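Local coordinates for DUF1076 domain-containing protein (PDB 6IAI), which acts as an E3/E4 ubiquitin ligase effector of the Salmonella Typhi type III secretion system and binds K48- and K63-linked diubiquitin, at residues I106-E109 with R110-T114. Sequence-based numbering, arbitrary orientation.
Sequences IRLE and RQLNT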
ATOM      1  N   ILE A 106       1.798  -2.121  -9.396  1.00 34.95           N
ATOM      2  CA  ILE A 106       3.049  -2.454 -10.091  1.00 34.04           C
ATOM      3  C   ILE A 106       4.169  -1.567  -9.573  1.00 37.84           C
ATOM      4  O   ILE A 106       5.259  -2.054  -9.262  1.00 39.14           O
ATOM      5  CB  ILE A 106       2.913  -2.315 -11.659  1.00 37.86           C
ATOM      6  CG1 ILE A 106       1.942  -3.328 -12.321  1.00 39.65           C
ATOM      7  CG2 ILE A 106       4.268  -2.360 -12.350  1.00 37.29           C
ATOM      8  CD1 ILE A 106       2.107  -4.780 -12.005  1.00 59.73           C
ATOM      9  N   ARG A 107       3.909  -0.251  -9.514  1.00 35.87           N
ATOM     10  CA  ARG A 107       4.881   0.771  -9.094  1.00 34.91           C
ATOM     11  C   ARG A 107       5.304   0.582  -7.660  1.00 36.67           C
ATOM     12  O   ARG A 107       6.508   0.624  -7.369  1.00 38.30           O
ATOM     13  CB  ARG A 107       4.318   2.177  -9.322  1.00 37.58           C
ATOM     14  CG  ARG A 107       4.394   2.613 -10.777  1.00 46.85           C
ATOM     15  CD  ARG A 107       3.448   3.751 -11.063  1.00 59.30           C
ATOM     16  NE  ARG A 107       3.278   3.938 -12.502  1.00 72.64           N
ATOM     17  CZ  ARG A 107       3.951   4.818 -13.225  1.00 84.27           C
ATOM     18  NH1 ARG A 107       4.833   5.631 -12.646  1.00 69.98           N
ATOM     19  NH2 ARG A 107       3.744   4.902 -14.533  1.00 65.13           N
ATOM     20  N   LEU A 108       4.328   0.322  -6.767  1.00 29.52           N
ATOM     21  CA  LEU A 108       4.614   0.059  -5.363  1.00 29.29           C
ATOM     22  C   LEU A 108       5.520  -1.176  -5.216  1.00 31.96           C
ATOM     23  O   LEU A 108       6.544  -1.100  -4.531  1.00 31.76           O
ATOM     24  CB  LEU A 108       3.316  -0.052  -4.521  1.00 29.32           C
ATOM     25  CG  LEU A 108       3.520  -0.235  -3.019  1.00 32.34           C
ATOM     26  CD1 LEU A 108       4.376   0.897  -2.424  1.00 31.33           C
ATOM     27  CD2 LEU A 108       2.198  -0.442  -2.311  1.00 33.29           C
ATOM     28  N   GLU A 109       5.189  -2.276  -5.924  1.00 29.34           N
ATOM     29  CA  GLU A 109       6.003  -3.512  -5.934  1.00 28.78           C
ATOM     30  C   GLU A 109       7.433  -3.254  -6.400  1.00 33.46           C
ATOM     31  O   GLU A 109       8.388  -3.650  -5.730  1.00 34.35           O
ATOM     32  CB  GLU A 109       5.333  -4.584  -6.794  1.00 29.23           C
ATOM     33  CG  GLU A 109       5.742  -5.976  -6.358  1.00 31.89           C
ATOM     34  CD  GLU A 109       5.041  -7.069  -7.111  1.00 39.54           C
ATOM     35  OE1 GLU A 109       3.870  -7.360  -6.778  1.00 44.20           O
ATOM     36  OE2 GLU A 109       5.642  -7.601  -8.070  1.00 34.34           O
ATOM     37  N   ARG A 110       7.567  -2.512  -7.496  1.00 31.70           N
ATOM     38  CA  ARG A 110       8.849  -2.130  -8.080  1.00 32.29           C
ATOM     39  C   ARG A 110       9.679  -1.346  -7.084  1.00 37.30           C
ATOM     40  O   ARG A 110      10.850  -1.646  -6.916  1.00 38.22           O
ATOM     41  CB  ARG A 110       8.602  -1.333  -9.372  1.00 35.49           C
ATOM     42  CG  ARG A 110       9.844  -1.063 -10.218  1.00 45.45           C
ATOM     43  CD  ARG A 110       9.454  -0.415 -11.534  1.00 55.04           C
ATOM     44  NE  ARG A 110       8.732  -1.334 -12.423  1.00 64.60           N
ATOM     45  CZ  ARG A 110       7.633  -1.030 -13.114  1.00 77.85           C
ATOM     46  NH1 ARG A 110       7.096   0.184 -13.026  1.00 57.98           N
ATOM     47  NH2 ARG A 110       7.064  -1.935 -13.899  1.00 64.79           N
ATOM     48  N   GLN A 111       9.071  -0.372  -6.371  1.00 35.72           N
ATOM     49  CA  GLN A 111       9.787   0.432  -5.366  1.00 34.67           C
ATOM     50  C   GLN A 111      10.182  -0.383  -4.126  1.00 38.69           C
ATOM     51  O   GLN A 111      11.266  -0.180  -3.569  1.00 37.55           O
ATOM     52  CB  GLN A 111       8.963   1.641  -4.961  1.00 35.68           C
ATOM     53  CG  GLN A 111       8.697   2.638  -6.098  1.00 29.50           C
ATOM     54  CD  GLN A 111       7.832   3.758  -5.563  1.00 48.49           C
ATOM     55  OE1 GLN A 111       8.115   4.339  -4.504  1.00 41.17           O
ATOM     56  NE2 GLN A 111       6.740   4.062  -6.261  1.00 37.72           N
ATOM     57  N   LEU A 112       9.291  -1.304  -3.690  1.00 34.31           N
ATOM     58  CA  LEU A 112       9.555  -2.165  -2.538  1.00 33.36           C
ATOM     59  C   LEU A 112      10.737  -3.116  -2.760  1.00 39.27           C
ATOM     60  O   LEU A 112      11.444  -3.435  -1.801  1.00 37.24           O
ATOM     61  CB  LEU A 112       8.302  -2.986  -2.172  1.00 32.75           C
ATOM     62  CG  LEU A 112       7.160  -2.209  -1.492  1.00 36.02           C
ATOM     63  CD1 LEU A 112       5.937  -3.059  -1.365  1.00 33.58           C
ATOM     64  CD2 LEU A 112       7.600  -1.588  -0.165  1.00 36.49           C
ATOM     65  N   ASN A 113      10.910  -3.617  -4.014  1.00 37.83           N
ATOM     66  CA  ASN A 113      11.968  -4.567  -4.355  1.00 37.73           C
ATOM     67  C   ASN A 113      13.219  -3.917  -4.964  1.00 45.40           C
ATOM     68  O   ASN A 113      14.213  -4.613  -5.150  1.00 47.46           O
ATOM     69  CB  ASN A 113      11.428  -5.683  -5.234  1.00 35.37           C
ATOM     70  CG  ASN A 113      10.367  -6.511  -4.583  1.00 40.17           C
ATOM     71  OD1 ASN A 113      10.609  -7.256  -3.624  1.00 36.65           O
ATOM     72  ND2 ASN A 113       9.158  -6.397  -5.080  1.00 33.55           N
ATOM     73  N   THR A 114      13.196  -2.601  -5.266  1.00 42.98           N
ATOM     74  CA  THR A 114      14.398  -1.897  -5.727  1.00 62.83           C
ATOM     75  C   THR A 114      15.064  -1.270  -4.510  1.00 57.82           C
ATOM     76  O   THR A 114      16.217  -1.572  -4.224  1.00 56.61           O
ATOM     77  CB  THR A 114      14.100  -0.847  -6.805  1.00 71.93           C
ATOM     78  OG1 THR A 114      12.985  -0.077  -6.405  1.00 78.83           O
ATOM     79  CG2 THR A 114      13.824  -1.449  -8.161  1.00 68.98           C
TER
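Arg110 N donates to Ile106 O at 2.9 Å, and the same i to i+4 backbone bonding joins Gln111 to Arg107, Leu112 to Leu108 and Asn113 to Glu109. Glu109 O also takes a weak, bent bond (126°) from the side chain of Asn113, with ND2 2.9 Å from that oxygen. An amide suits this place, because it can donate through ND2 and accept through OD1, which takes a hydrogen bond from Phe82 N. Thr114 OG1 donates to Arg110 O at 2.7 Å, its small hydroxyl folding back on the preceding turn.

Side-chain contact lies on two sides of the helix. On the buried one, Leu108 CG meets Leu112 CD1 at 4.1 Å; leucine suits it, offering purely hydrocarbon surface to Val84 and, from Leu112, to Leu44 and Ile47. On the exposed side, the long, flexible Arg110 bends at chi3 (-69°), laying one face of its guanidinium over the Ile106 CG2 methyl.

The polar ends serve the surroundings: Glu109 OE1 accepts from Val84 N while OE2 forms a salt bridge with Lys83 NZ, and Gln111 OE1 accepts from Leu39 N. These are the last two turns of the amphipathic alpha-helix 91-113 in the N-terminal part of this NleG-family effector, packed against strand 83-85, outermost in the chain's sheet, and helix 41-53.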